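Local structure of oligopeptide ABC transporter OppAIV (Borrelia burgdorferi B31, 4GL8) at residues L99-S102 and D103-I107; R196-P200 and E201-V205; G55-S58 and Q59-G63. The protein probably binds oligopeptides outside the cytoplasmic membrane and hands them to an ABC transporter for import, as in related solute-binding proteins. One frame throughout, in Å; residues are numbered along the deposited sequence.

Overall arrangement
Each of the three contacts closes a short local loop. They follow one another along the chain, and none encloses or crosses another. Contact 3 (55-63) comes first. It carries the chain out of helix 51-57 toward strand 65-67. Contact 1 (99-107) turns the chain back between strand 90-95 and helix 109-119. Contact 2 (196-205) coils the loop between helix 187-193 and strand 209-215. Neighbouring centres lie about 14 to 16 Å apart. The end of contact 2 is the common element: Val205 N meets Ser102 OG of contact 1, and Val204 and Val205 pack on Phe61 of contact 3. Trp101 also reaches Phe61.

Contact 1 (L99-S102 and D103-I107); sequences LVWS and DGVSI
Trp101 and Ile107 meet across a tight, hairpin-like chain reversal. Its tip is a type I beta turn from Trp101 to Gly104, and a single bridge pairs Val100 with Ser106.

Three backbone hydrogen bonds hold the two arms. Gly104 N donates to Trp101 O at 2.9 Å and closes the turn. Gly104, with positive phi, sits in the G1-bulge place after the type I turn. Trp101 N donates to Val105 O at 2.8 Å, as this bulge requires. Further along, Ile107 N gives a nearly straight bond to Leu99 O at 3.0 Å, with 173° at the hydrogen. Val100 CG1 packs 3.4 Å from Gly104 O, against the backbone of the returning arm.

The apolar contacts centre on the indole. Ile107 CG1 stands 3.6 Å from the centroid of the five-membered ring of Trp101, almost on the ring normal, and makes a CH-pi contact. Ile107 CD1 extends over the same ring system. The two side chains cross at about a right angle. At the open ends of the arms, Leu99 CB packs on Ile107 CB at 3.9 Å.

Polar side chains gather at the turn. The chi1 of Asp103 is 61°, which sets CG between the backbone N and the carbonyl carbon. Asp103 OD1 takes a weak hydrogen bond from Val105 N and lies 3.4 Å from Trp101 CB. OD2 turns to His188 NE2. Ser102 OG takes the N-H of Val205.

The reversal links strand 90-95 to helix 109-119. Trp101 packs on Pro186 and meets the ring of His188, in helix 187-193, at about 50°. Ser102 also touches Asn225, just after strand 219-224.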
loop_
_atom_site.group_PDB
_atom_site.type_symbol
_atom_site.label_atom_id
_atom_site.label_comp_id
_atom_site.label_asym_id
_atom_site.label_seq_id
_atom_site.Cartn_x
_atom_site.Cartn_y
_atom_site.Cartn_z
ATOM N N LEU A 99 20.095 -8.206 -19.683
ATOM C CA LEU A 99 19.562 -7.316 -18.658
ATOM C C LEU A 99 20.671 -6.440 -18.137
ATOM O O LEU A 99 21.685 -6.943 -17.698
ATOM C CB LEU A 99 18.972 -8.104 -17.495
ATOM C CG LEU A 99 17.621 -8.777 -17.742
ATOM C CD1 LEU A 99 17.248 -9.643 -16.543
ATOM C CD2 LEU A 99 16.523 -7.750 -18.032
ATOM N N VAL A 100 20.495 -5.128 -18.176
ATOM C CA VAL A 100 21.492 -4.225 -17.603
ATOM C C VAL A 100 20.807 -3.147 -16.798
ATOM O O VAL A 100 19.675 -2.801 -17.075
ATOM C CB VAL A 100 22.368 -3.562 -18.676
ATOM C CG1 VAL A 100 23.414 -4.543 -19.223
ATOM C CG2 VAL A 100 21.511 -2.997 -19.791
ATOM N N TRP A 101 21.493 -2.644 -15.774
ATOM C CA TRP A 101 21.077 -1.423 -15.106
ATOM C C TRP A 101 21.362 -0.238 -16.067
ATOM O O TRP A 101 21.947 -0.404 -17.135
ATOM C CB TRP A 101 21.840 -1.238 -13.782
ATOM C CG TRP A 101 21.642 -2.318 -12.755
ATOM C CD1 TRP A 101 22.522 -3.303 -12.438
ATOM C CD2 TRP A 101 20.508 -2.515 -11.910
ATOM N NE1 TRP A 101 22.014 -4.101 -11.454
ATOM C CE2 TRP A 101 20.773 -3.643 -11.112
ATOM C CE3 TRP A 101 19.297 -1.857 -11.752
ATOM C CZ2 TRP A 101 19.867 -4.134 -10.177
ATOM C CZ3 TRP A 101 18.393 -2.346 -10.803
ATOM C CH2 TRP A 101 18.691 -3.473 -10.029
ATOM N N SER A 102 20.961 0.954 -15.654
ATOM C CA SER A 102 20.979 2.126 -16.507
ATOM C C SER A 102 22.385 2.703 -16.720
ATOM O O SER A 102 22.572 3.539 -17.578
ATOM C CB SER A 102 20.036 3.195 -15.963
ATOM O OG SER A 102 20.394 3.550 -14.648
ATOM N N ASP A 103 23.352 2.250 -15.928
ATOM C CA ASP A 103 24.763 2.507 -16.172
ATOM C C ASP A 103 25.445 1.360 -16.956
ATOM O O ASP A 103 26.662 1.305 -17.003
ATOM C CB ASP A 103 25.481 2.712 -14.839
ATOM C CG ASP A 103 25.410 1.479 -13.929
ATOM O OD1 ASP A 103 24.670 0.537 -14.235
ATOM O OD2 ASP A 103 26.082 1.449 -12.892
ATOM N N GLY A 104 24.675 0.434 -17.542
ATOM C CA GLY A 104 25.242 -0.670 -18.331
ATOM C C GLY A 104 25.801 -1.862 -17.573
ATOM O O GLY A 104 26.204 -2.824 -18.177
ATOM N N VAL A 105 25.822 -1.815 -16.248
ATOM C CA VAL A 105 26.230 -2.962 -15.437
ATOM C C VAL A 105 25.158 -4.071 -15.526
ATOM O O VAL A 105 23.960 -3.808 -15.363
ATOM C CB VAL A 105 26.490 -2.508 -13.982
ATOM C CG1 VAL A 105 26.705 -3.689 -13.035
ATOM C CG2 VAL A 105 27.701 -1.568 -13.961
ATOM N N SER A 106 25.587 -5.295 -15.828
ATOM C CA SER A 106 24.669 -6.440 -15.961
ATOM C C SER A 106 23.848 -6.768 -14.697
ATOM O O SER A 106 24.359 -6.717 -13.594
ATOM C CB SER A 106 25.449 -7.702 -16.370
ATOM O OG SER A 106 25.757 -7.639 -17.758
ATOM N N ILE A 107 22.599 -7.155 -14.890
ATOM C CA ILE A 107 21.766 -7.646 -13.813
ATOM C C ILE A 107 21.860 -9.176 -13.896
ATOM O O ILE A 107 21.368 -9.773 -14.847
ATOM C CB ILE A 107 20.304 -7.172 -13.986
ATOM C CG1 ILE A 107 20.239 -5.655 -14.208
ATOM C CG2 ILE A 107 19.438 -7.558 -12.789
ATOM C CD1 ILE A 107 18.835 -5.077 -14.220
#

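Contact 2 (R196-P200 and E201-V205); sequences RWTDP and ENMVV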
loop_
_atom_site.group_PDB
_atom_site.type_symbol
_atom_site.label_atom_id
_atom_site.label_comp_id
_atom_site.label_asym_id
_atom_site.label_seq_id
_atom_site.Cartn_x
_atom_site.Cartn_y
_atom_site.Cartn_z
ATOM N N ARG A 196 23.155 7.845 0.015
ATOM C CA ARG A 196 22.951 8.813 -1.068
ATOM C C ARG A 196 22.627 8.155 -2.400
ATOM O O ARG A 196 22.541 8.835 -3.417
ATOM C CB ARG A 196 24.200 9.700 -1.220
ATOM C CG ARG A 196 24.621 10.484 0.038
ATOM C CD ARG A 196 24.205 11.965 -0.029
ATOM N NE ARG A 196 22.759 12.030 -0.260
ATOM C CZ ARG A 196 21.832 11.800 0.674
ATOM N NH1 ARG A 196 22.170 11.546 1.937
ATOM N NH2 ARG A 196 20.555 11.830 0.340
ATOM N N TRP A 197 22.440 6.832 -2.407
ATOM C CA TRP A 197 22.298 6.104 -3.656
ATOM C C TRP A 197 21.064 6.512 -4.457
ATOM O O TRP A 197 21.058 6.397 -5.683
ATOM C CB TRP A 197 22.345 4.584 -3.437
ATOM C CG TRP A 197 21.032 3.877 -3.127
ATOM C CD1 TRP A 197 20.505 3.609 -1.885
ATOM C CD2 TRP A 197 20.132 3.294 -4.074
ATOM N NE1 TRP A 197 19.329 2.899 -2.013
ATOM C CE2 TRP A 197 19.083 2.687 -3.343
ATOM C CE3 TRP A 197 20.116 3.215 -5.457
ATOM C CZ2 TRP A 197 18.019 2.031 -3.963
ATOM C CZ3 TRP A 197 19.054 2.532 -6.077
ATOM C CH2 TRP A 197 18.022 1.969 -5.332
ATOM N N THR A 198 20.034 7.019 -3.793
ATOM C CA THR A 198 18.816 7.372 -4.514
ATOM C C THR A 198 18.767 8.814 -5.044
ATOM O O THR A 198 17.771 9.231 -5.646
ATOM C CB THR A 198 17.595 7.173 -3.621
ATOM O OG1 THR A 198 17.722 8.029 -2.478
ATOM C CG2 THR A 198 17.475 5.720 -3.196
ATOM N N ASP A 199 19.813 9.578 -4.796
ATOM C CA ASP A 199 19.930 10.913 -5.359
ATOM C C ASP A 199 19.954 10.805 -6.900
ATOM O O ASP A 199 20.500 9.843 -7.450
ATOM C CB ASP A 199 21.225 11.593 -4.884
ATOM C CG ASP A 199 21.236 11.938 -3.386
ATOM O OD1 ASP A 199 20.221 11.814 -2.672
ATOM O OD2 ASP A 199 22.307 12.377 -2.913
ATOM N N PRO A 200 19.360 11.795 -7.602
ATOM C CA PRO A 200 19.316 11.818 -9.079
ATOM C C PRO A 200 20.630 11.417 -9.785
ATOM O O PRO A 200 20.609 10.606 -10.737
ATOM C CB PRO A 200 18.959 13.277 -9.379
ATOM C CG PRO A 200 18.076 13.658 -8.216
ATOM C CD PRO A 200 18.635 12.939 -7.013
ATOM N N GLU A 201 21.748 11.955 -9.299
ATOM C CA GLU A 201 23.045 11.779 -9.931
ATOM C C GLU A 201 23.621 10.397 -9.679
ATOM O O GLU A 201 24.510 9.960 -10.399
ATOM C CB GLU A 201 24.034 12.881 -9.479
ATOM C CG GLU A 201 24.346 12.902 -7.985
ATOM C CD GLU A 201 23.495 13.886 -7.146
ATOM O OE1 GLU A 201 22.326 14.239 -7.541
ATOM O OE2 GLU A 201 24.004 14.278 -6.043
ATOM N N ASN A 202 23.104 9.687 -8.682
ATOM C CA ASN A 202 23.632 8.351 -8.351
ATOM C C ASN A 202 22.716 7.195 -8.683
ATOM O O ASN A 202 23.181 6.110 -9.002
ATOM C CB ASN A 202 23.969 8.284 -6.877
ATOM C CG ASN A 202 24.969 9.347 -6.464
ATOM O OD1 ASN A 202 25.911 9.644 -7.176
ATOM N ND2 ASN A 202 24.747 9.918 -5.305
ATOM N N MET A 203 21.408 7.406 -8.595
ATOM C CA MET A 203 20.480 6.295 -8.784
ATOM C C MET A 203 20.654 5.669 -10.165
ATOM O O MET A 203 20.720 6.377 -11.141
ATOM C CB MET A 203 19.032 6.763 -8.641
ATOM C CG MET A 203 18.069 5.630 -8.895
ATOM S SD MET A 203 16.372 6.073 -8.631
ATOM C CE MET A 203 16.280 6.092 -6.832
ATOM N N VAL A 204 20.724 4.347 -10.244
ATOM C CA VAL A 204 20.678 3.661 -11.532
ATOM C C VAL A 204 19.541 2.701 -11.416
ATOM O O VAL A 204 19.217 2.272 -10.320
ATOM C CB VAL A 204 21.986 2.901 -11.881
ATOM C CG1 VAL A 204 23.172 3.865 -11.970
ATOM C CG2 VAL A 204 22.238 1.771 -10.897
ATOM N N VAL A 205 18.912 2.376 -12.539
ATOM C CA VAL A 205 17.609 1.712 -12.506
ATOM C C VAL A 205 17.547 0.613 -13.557
ATOM O O VAL A 205 18.383 0.558 -14.456
ATOM C CB VAL A 205 16.457 2.723 -12.783
ATOM C CG1 VAL A 205 16.621 3.996 -11.952
ATOM C CG2 VAL A 205 16.384 3.082 -14.260
HETATM O O HOH W 1 22.286 8.612 -11.790
#
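Asp199 O accepts two backbone hydrogen bonds, from Asn202 N at 2.9 Å and Met203 N at 2.8 Å. The motif is two successive turns: a type I beta turn from Arg196 to Asp199, then one helix-like turn from Asp199 to Met203. The two donors approach Asp199 O differently. Met203 N comes nearly along the C=O axis, while Asn202 N stands well above the carbonyl plane.

A second oxygen, Arg196 O, is also held twice. Asp199 N closes the beta turn on it from one face of its plane. Asn202 ND2 reaches Arg196 O from the opposite face at 3.1 Å, with a straight bond of 170°. Arg196 O lies close to the plane of the Asn202 amide. The side chain of Asn202 thus ties the second turn back to the first.

Arg196, its chain bent at chi2 and chi3, folds back and grips Asp199 side-on. In this salt bridge Arg196 NE meets Asp199 OD2 at 2.7 Å and Arg196 NH2 meets the syn lone pair of Asp199 OD1. Glu201 runs beside Asp199 in the same direction, with OE2 4.0 Å from Asp199 OD2. The arginine would probably offset part of this like-charge repulsion.

Met203 extends with CG anti to its backbone N (chi1 178°) and packs on Leu211 of strand 209-215. Trp197 leans on Val189 and Ile190 of helix 187-193, and its NE1 hydrogen-bonds Asp44 OD2. A water bridges Pro200 O and Met203 O. Met203 bends at chi3, and its methyl CE ends 3.6 Å from Thr198 CB.

Contact 3 (G55-S58 and Q59-G63); sequences GIVS and QMFLG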
loop_
_atom_site.group_PDB
_atom_site.type_symbol
_atom_site.label_atom_id
_atom_site.label_comp_id
_atom_site.label_asym_id
_atom_site.label_seq_id
_atom_site.Cartn_x
_atom_site.Cartn_y
_atom_site.Cartn_z
ATOM N N GLY A 55 4.271 3.998 -6.280
ATOM C CA GLY A 55 3.796 4.330 -7.600
ATOM C C GLY A 55 4.876 4.948 -8.472
ATOM O O GLY A 55 4.919 4.731 -9.687
ATOM N N ILE A 56 5.776 5.691 -7.836
ATOM C CA ILE A 56 6.902 6.272 -8.523
ATOM C C ILE A 56 7.978 5.206 -8.806
ATOM O O ILE A 56 8.439 5.055 -9.941
ATOM C CB ILE A 56 7.442 7.468 -7.711
ATOM C CG1 ILE A 56 6.430 8.606 -7.744
ATOM C CG2 ILE A 56 8.778 7.950 -8.253
ATOM C CD1 ILE A 56 6.622 9.613 -6.651
ATOM N N VAL A 57 8.385 4.479 -7.780
ATOM C CA VAL A 57 9.479 3.527 -7.907
ATOM C C VAL A 57 9.164 2.436 -8.920
ATOM O O VAL A 57 10.057 1.929 -9.581
ATOM C CB VAL A 57 9.819 2.884 -6.539
ATOM C CG1 VAL A 57 9.628 1.379 -6.520
ATOM C CG2 VAL A 57 11.214 3.204 -6.139
ATOM N N SER A 58 7.894 2.071 -9.023
ATOM C CA SER A 58 7.470 1.076 -9.974
ATOM C C SER A 58 7.698 1.552 -11.422
ATOM O O SER A 58 7.803 0.706 -12.321
ATOM C CB SER A 58 6.011 0.664 -9.708
ATOM O OG SER A 58 5.118 1.721 -10.119
ATOM N N GLN A 59 7.843 2.875 -11.649
ATOM C CA GLN A 59 8.154 3.378 -12.986
ATOM C C GLN A 59 9.635 3.292 -13.301
ATOM O O GLN A 59 10.024 3.528 -14.438
ATOM C CB GLN A 59 7.694 4.820 -13.196
ATOM C CG GLN A 59 6.309 5.136 -12.676
ATOM C CD GLN A 59 5.264 4.175 -13.200
ATOM O OE1 GLN A 59 5.161 3.943 -14.403
ATOM N NE2 GLN A 59 4.495 3.585 -12.289
ATOM N N MET A 60 10.451 2.925 -12.308
ATOM C CA MET A 60 11.877 2.933 -12.464
ATOM C C MET A 60 12.528 1.591 -12.282
ATOM O O MET A 60 13.547 1.371 -12.876
ATOM C CB MET A 60 12.510 3.915 -11.503
ATOM C CG MET A 60 11.967 5.307 -11.680
ATOM S SD MET A 60 12.939 6.553 -10.846
ATOM C CE MET A 60 12.410 6.322 -9.170
ATOM N N PHE A 61 11.954 0.723 -11.452
ATOM C CA PHE A 61 12.550 -0.566 -11.110
ATOM C C PHE A 61 11.621 -1.701 -11.507
ATOM O O PHE A 61 10.483 -1.795 -11.047
ATOM C CB PHE A 61 12.909 -0.627 -9.613
ATOM C CG PHE A 61 13.970 0.362 -9.221
ATOM C CD1 PHE A 61 13.630 1.668 -8.889
ATOM C CD2 PHE A 61 15.301 0.018 -9.271
ATOM C CE1 PHE A 61 14.620 2.598 -8.595
ATOM C CE2 PHE A 61 16.285 0.937 -8.969
ATOM C CZ PHE A 61 15.948 2.237 -8.640
ATOM N N LEU A 62 12.153 -2.554 -12.376
ATOM C CA LEU A 62 11.506 -3.770 -12.829
ATOM C C LEU A 62 11.670 -4.875 -11.787
ATOM O O LEU A 62 12.776 -5.147 -11.339
ATOM C CB LEU A 62 12.161 -4.188 -14.129
ATOM C CG LEU A 62 11.407 -5.119 -15.050
ATOM C CD1 LEU A 62 10.051 -4.509 -15.430
ATOM C CD2 LEU A 62 12.290 -5.365 -16.280
ATOM N N GLY A 63 10.560 -5.452 -11.359
ATOM C CA GLY A 63 10.570 -6.608 -10.500
ATOM C C GLY A 63 10.883 -7.893 -11.250
ATOM O O GLY A 63 10.978 -7.906 -12.471
#
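CG of Gln59 lies anti to the carbonyl carbon, beside the backbone N (chi1 -44°), and the chain then bends at chi2 (-53°), which turns the amide back to Gly55. The amide comes to rest beside the C-terminal part of helix 51-57. There Gln59 NE2 donates to Gly55 O at 2.9 Å, with the donor almost in line with the carbonyl bond (163°). The acceptor lies close to the amide plane. The same NE2 also bonds Phe520 O, and OE1 accepts from Leu522 N. This buried amide therefore has partners at both ends, which fix its rotation. Ser58 OG lies 2.9 Å from Gln59 NE2.

Backbone bonds of three- and four-residue spacing follow. Gln59 N bonds to Ile56 O at 2.8 Å. Val57 O is gripped twice, by Met60 N and Phe61 N, each at 2.9 Å. Phe61 N comes almost head-on, whereas Met60 N stands above the carbonyl plane.

Two apolar pairs are each four residues apart. Ile56 and Met60 lie side by side, with CG2 of Ile56 4.1 Å from CE of Met60. Val57 CG2 touches Phe61 CD1 at 4.0 Å, and Val57 O sits at the ring edge.

This segment joins helix 51-57 to strand 65-67. Gln59 bonds through its backbone to Phe209, the first residue of strand 209-215, and Met60 to Gly207 in the loop just before it. Gln59 and Met60 also pack on Leu222 of strand 219-224.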